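Local coordinates for extracellular solute-binding protein, family 1 (Bifidobacterium longum subsp. infantis, PDB 6FTH) that probably captures human milk oligosaccharides outside the cell and hands them to an ABC transporter for uptake, at residues Lys146-Thr151 / Asp426-Ala431; Gly225-Ala230 / Ser332-Glu337. All coordinates share one frame; numbering follows the deposited sequence.

Interaction 1 of 2, residues Lys146-Thr151 / Asp426-Ala431; sequences KSYSGT and DNLLEA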
# COMPACT_ATOMS: atom_id res chain seq x y z
N LYS A 146 -3.64 -2.77 -14.31
CA LYS A 146 -5.01 -2.36 -13.98
C LYS A 146 -5.72 -3.29 -13.00
O LYS A 146 -6.70 -2.88 -12.39
CB LYS A 146 -5.81 -2.20 -15.26
CG LYS A 146 -6.01 -3.48 -16.06
CD LYS A 146 -6.75 -3.23 -17.39
CE LYS A 146 -7.05 -4.49 -18.16
NZ LYS A 146 -5.87 -5.16 -18.75
N SER A 147 -5.27 -4.53 -12.81
CA SER A 147 -5.91 -5.32 -11.76
C SER A 147 -5.64 -4.79 -10.38
O SER A 147 -6.32 -5.20 -9.42
CB SER A 147 -5.47 -6.79 -11.81
OG SER A 147 -6.11 -7.45 -12.90
N TYR A 148 -4.64 -3.91 -10.23
CA TYR A 148 -4.22 -3.36 -8.95
C TYR A 148 -4.59 -1.89 -8.78
O TYR A 148 -4.09 -1.24 -7.86
CB TYR A 148 -2.72 -3.58 -8.78
CG TYR A 148 -2.26 -5.01 -8.83
CD1 TYR A 148 -2.18 -5.77 -7.67
CD2 TYR A 148 -1.85 -5.59 -10.03
CE1 TYR A 148 -1.72 -7.08 -7.69
CE2 TYR A 148 -1.41 -6.88 -10.07
CZ TYR A 148 -1.35 -7.62 -8.89
OH TYR A 148 -0.88 -8.91 -8.88
N SER A 149 -5.47 -1.37 -9.62
CA SER A 149 -5.82 0.04 -9.53
C SER A 149 -6.70 0.37 -8.33
O SER A 149 -6.77 1.55 -7.96
CB SER A 149 -6.53 0.51 -10.79
OG SER A 149 -7.70 -0.24 -11.02
N GLY A 150 -7.36 -0.62 -7.73
CA GLY A 150 -8.17 -0.41 -6.54
C GLY A 150 -7.34 -0.39 -5.28
O GLY A 150 -6.11 -0.48 -5.31
N THR A 151 -8.03 -0.26 -4.14
CA THR A 151 -7.35 -0.18 -2.86
C THR A 151 -6.83 -1.54 -2.40
O THR A 151 -7.31 -2.61 -2.79
CB THR A 151 -8.21 0.49 -1.79
OG1 THR A 151 -7.45 0.52 -0.58
CG2 THR A 151 -9.52 -0.24 -1.57
N ASP A 426 -5.87 -11.31 -9.59
CA ASP A 426 -7.26 -11.74 -9.72
C ASP A 426 -7.98 -11.63 -8.38
O ASP A 426 -9.13 -11.18 -8.32
CB ASP A 426 -7.32 -13.20 -10.19
CG ASP A 426 -6.78 -13.41 -11.60
OD1 ASP A 426 -6.58 -12.45 -12.38
OD2 ASP A 426 -6.59 -14.62 -11.91
N ASN A 427 -7.31 -12.06 -7.31
CA ASN A 427 -7.90 -12.01 -5.98
C ASN A 427 -8.17 -10.57 -5.56
O ASN A 427 -9.25 -10.27 -5.04
CB ASN A 427 -6.96 -12.67 -4.97
CG ASN A 427 -6.93 -14.20 -5.10
OD1 ASN A 427 -7.81 -14.81 -5.69
ND2 ASN A 427 -5.93 -14.79 -4.52
N LEU A 428 -7.23 -9.67 -5.83
CA LEU A 428 -7.45 -8.27 -5.45
C LEU A 428 -8.58 -7.65 -6.26
O LEU A 428 -9.44 -6.94 -5.71
CB LEU A 428 -6.16 -7.47 -5.64
CG LEU A 428 -6.34 -6.03 -5.17
CD1 LEU A 428 -6.47 -5.96 -3.68
CD2 LEU A 428 -5.17 -5.16 -5.65
N LEU A 429 -8.60 -7.89 -7.57
CA LEU A 429 -9.69 -7.40 -8.41
C LEU A 429 -11.05 -7.82 -7.85
O LEU A 429 -11.97 -7.00 -7.73
CB LEU A 429 -9.52 -8.00 -9.82
CG LEU A 429 -9.43 -7.19 -11.11
CD1 LEU A 429 -10.01 -8.05 -12.26
CD2 LEU A 429 -10.07 -5.82 -11.07
N GLU A 430 -11.17 -9.10 -7.48
CA GLU A 430 -12.43 -9.60 -6.94
C GLU A 430 -12.74 -8.95 -5.60
O GLU A 430 -13.89 -8.56 -5.34
CB GLU A 430 -12.35 -11.12 -6.80
CG GLU A 430 -12.43 -11.83 -8.12
CD GLU A 430 -13.76 -11.63 -8.80
OE1 GLU A 430 -14.81 -11.77 -8.12
OE2 GLU A 430 -13.77 -11.32 -10.01
N ALA A 431 -11.74 -8.81 -4.74
CA ALA A 431 -11.96 -8.18 -3.44
C ALA A 431 -12.38 -6.73 -3.57
O ALA A 431 -13.01 -6.20 -2.65
CB ALA A 431 -10.70 -8.26 -2.59
O HOH W 1 -5.22 -9.86 -12.55
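One of the segments that probably connect the two lobes of this periplasmic-binding-protein-type fold meets helix 423-432 here. This segment, 146-151, lies between strand 140-143 and strand 154-158. L428 is the main helix residue in the contact. Its CG stands anti to the backbone N (chi1 -176°), which points CG at segment 146-151, and both methyls reach it. Methyl CD2 comes 3.7 Å from Y148 CD1, meeting the ring obliquely. The other methyl, CD1, is 3.6 Å from T151 O. It packs beside that carbonyl, which accepts a hydrogen bond from the side-chain amide of N432. L429 covers S147 from the next position on the helix, and its CG lies 3.8 Å from S147 OG. No direct hydrogen bond joins the two segments. A water bridges them at the polar edge, 2.6 Å from S147 OG, and it donates to D426 OD1 at 2.9 Å. The two leucines make van der Waals contacts, and the bridge between S147 and D426 runs through water. Y148 CB points away from the helix segment, and the ring's hydroxyl is hydrogen-bonded to D422. Further along, T151 OG1 bonds D330. K146 NZ reaches the backbone oxygen of D415. L428 also packs on H154 of strand 154-158, while N427 touches D301 of helix 300-304. The helix therefore packs on the probable interlobe segment 146-151, on strand 154-158 and on helix 300-304.

Interaction 2 of 2, residues Gly225-Ala230 / Ser332-Glu337; sequences GFNKGA and SSAEFE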
# COMPACT_ATOMS: atom_id res chain seq x y z
N GLY A 225 -6.71 6.71 3.05
CA GLY A 225 -5.80 6.35 1.98
C GLY A 225 -4.59 5.64 2.53
O GLY A 225 -3.45 6.12 2.44
N PHE A 226 -4.83 4.47 3.09
CA PHE A 226 -3.82 3.82 3.92
C PHE A 226 -2.78 3.00 3.15
O PHE A 226 -1.88 2.44 3.79
CB PHE A 226 -4.48 3.00 5.04
CG PHE A 226 -5.18 3.83 6.12
CD1 PHE A 226 -4.91 5.17 6.32
CD2 PHE A 226 -6.11 3.23 6.95
CE1 PHE A 226 -5.56 5.89 7.33
CE2 PHE A 226 -6.77 3.94 7.92
CZ PHE A 226 -6.48 5.28 8.12
N ASN A 227 -2.83 2.92 1.82
CA ASN A 227 -1.72 2.27 1.12
C ASN A 227 -0.44 3.10 1.25
O ASN A 227 0.66 2.55 1.38
CB ASN A 227 -2.01 2.08 -0.37
CG ASN A 227 -2.95 0.91 -0.69
OD1 ASN A 227 -3.74 0.45 0.13
ND2 ASN A 227 -2.87 0.45 -1.95
N LYS A 228 -0.56 4.43 1.20
CA LYS A 228 0.59 5.34 1.10
C LYS A 228 0.09 6.78 1.10
O LYS A 228 -1.07 7.07 0.77
CB LYS A 228 1.42 5.09 -0.17
CG LYS A 228 0.63 5.10 -1.48
CD LYS A 228 1.53 4.77 -2.68
CE LYS A 228 0.80 4.83 -4.02
NZ LYS A 228 -0.15 3.69 -4.24
N GLY A 229 0.98 7.69 1.47
CA GLY A 229 0.73 9.12 1.33
C GLY A 229 0.45 9.82 2.65
O GLY A 229 0.92 9.42 3.71
N ALA A 230 -0.36 10.88 2.58
CA ALA A 230 -0.61 11.71 3.76
C ALA A 230 -1.57 11.06 4.74
O ALA A 230 -1.52 11.31 5.95
CB ALA A 230 -1.20 13.06 3.32
N SER A 332 -7.26 4.42 -1.82
CA SER A 332 -5.93 4.14 -2.31
C SER A 332 -5.98 3.35 -3.62
O SER A 332 -7.01 2.83 -4.07
CB SER A 332 -5.16 3.26 -1.32
OG SER A 332 -5.10 3.80 -0.00
N SER A 333 -4.78 3.23 -4.20
CA SER A 333 -4.50 2.43 -5.37
C SER A 333 -3.28 1.58 -5.09
O SER A 333 -2.28 2.08 -4.57
CB SER A 333 -4.20 3.34 -6.57
OG SER A 333 -3.57 2.60 -7.62
N ALA A 334 -3.37 0.30 -5.42
CA ALA A 334 -2.25 -0.61 -5.26
C ALA A 334 -1.37 -0.68 -6.51
O ALA A 334 -0.50 -1.55 -6.59
CB ALA A 334 -2.76 -2.00 -4.94
N GLU A 335 -1.56 0.21 -7.47
CA GLU A 335 -0.96 -0.01 -8.78
C GLU A 335 0.49 0.49 -8.88
O GLU A 335 1.34 -0.21 -9.45
CB GLU A 335 -1.82 0.65 -9.86
CG GLU A 335 -1.32 0.35 -11.28
CD GLU A 335 -2.13 0.96 -12.37
OE1 GLU A 335 -3.25 1.46 -12.12
OE2 GLU A 335 -1.62 0.94 -13.50
N PHE A 336 0.79 1.68 -8.34
CA PHE A 336 2.05 2.38 -8.56
C PHE A 336 2.96 2.36 -7.34
O PHE A 336 2.51 2.40 -6.20
CB PHE A 336 1.82 3.86 -8.88
CG PHE A 336 0.94 4.11 -10.08
CD1 PHE A 336 1.09 3.41 -11.25
CD2 PHE A 336 -0.04 5.08 -10.03
CE1 PHE A 336 0.27 3.66 -12.36
CE2 PHE A 336 -0.86 5.32 -11.13
CZ PHE A 336 -0.71 4.60 -12.28
N GLU A 337 4.26 2.36 -7.61
CA GLU A 337 5.30 2.56 -6.61
C GLU A 337 6.26 3.61 -7.16
O GLU A 337 6.46 3.72 -8.36
CB GLU A 337 6.05 1.25 -6.31
CG GLU A 337 5.17 0.16 -5.70
CD GLU A 337 4.72 0.48 -4.27
OE1 GLU A 337 5.40 1.25 -3.56
OE2 GLU A 337 3.67 -0.05 -3.86
O HOH W 2 -2.60 4.81 -3.11
O HOH W 3 -2.89 5.51 -0.55
O HOH W 4 -0.93 3.64 -6.95
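N227 packs closely against S332, while K228 reaches S333 and F336 largely through water. At the tight end, N227 N donates a nearly straight hydrogen bond to S332 OG (3.0 Å, 169°). S332 CB lies against the amide of N227, 3.3 Å from CG. With chi1 at -55°, S332 OG sits beside its own backbone N and meets the turn. D330 is a further hydrogen-bond partner of this hydroxyl. N227 OD1 accepts hydrogen bonds from G152 N and from the side chain of Q153, which helps fix the rotation of the amide. Residues 225-228 form a type I beta turn, with N227 in its third position. On the other segment, S333 OG accepts from E335 N, making an ST turn just before strand 336-337. The K228 side is looser. Its chain is extended as far as CE and bends at the last torsion (chi4 -72°). NZ is 2.7 Å from S333 O, but the angle is poor for a hydrogen bond. Two waters accept from NZ instead. One, at 2.9 Å, also accepts from S333 N; the other, at 2.8 Å from NZ, accepts from F336 N. D451 forms a long, weak ion pair with the same ammonium group.

Both contacts lie in the middle of the chain, probably near the junction of the lobes, and they touch each other. Segments 146-151 and 332-337 run side by side, joined by a probable hydrogen bond from A334 N to G150 O (2.9 Å). Interaction 1 packs a helix on one of these segments; interaction 2 sets a turn on the other. D330 ties them further, since it bonds both T151 and S332. The centre of interaction 2 is about 5 Å from the centre of the chain, that of interaction 1 about 12 Å. Yet interaction 2 is only partly buried, and its chemistry is polar and watery. Interaction 1 is more buried and mostly apolar, with a single bridging water.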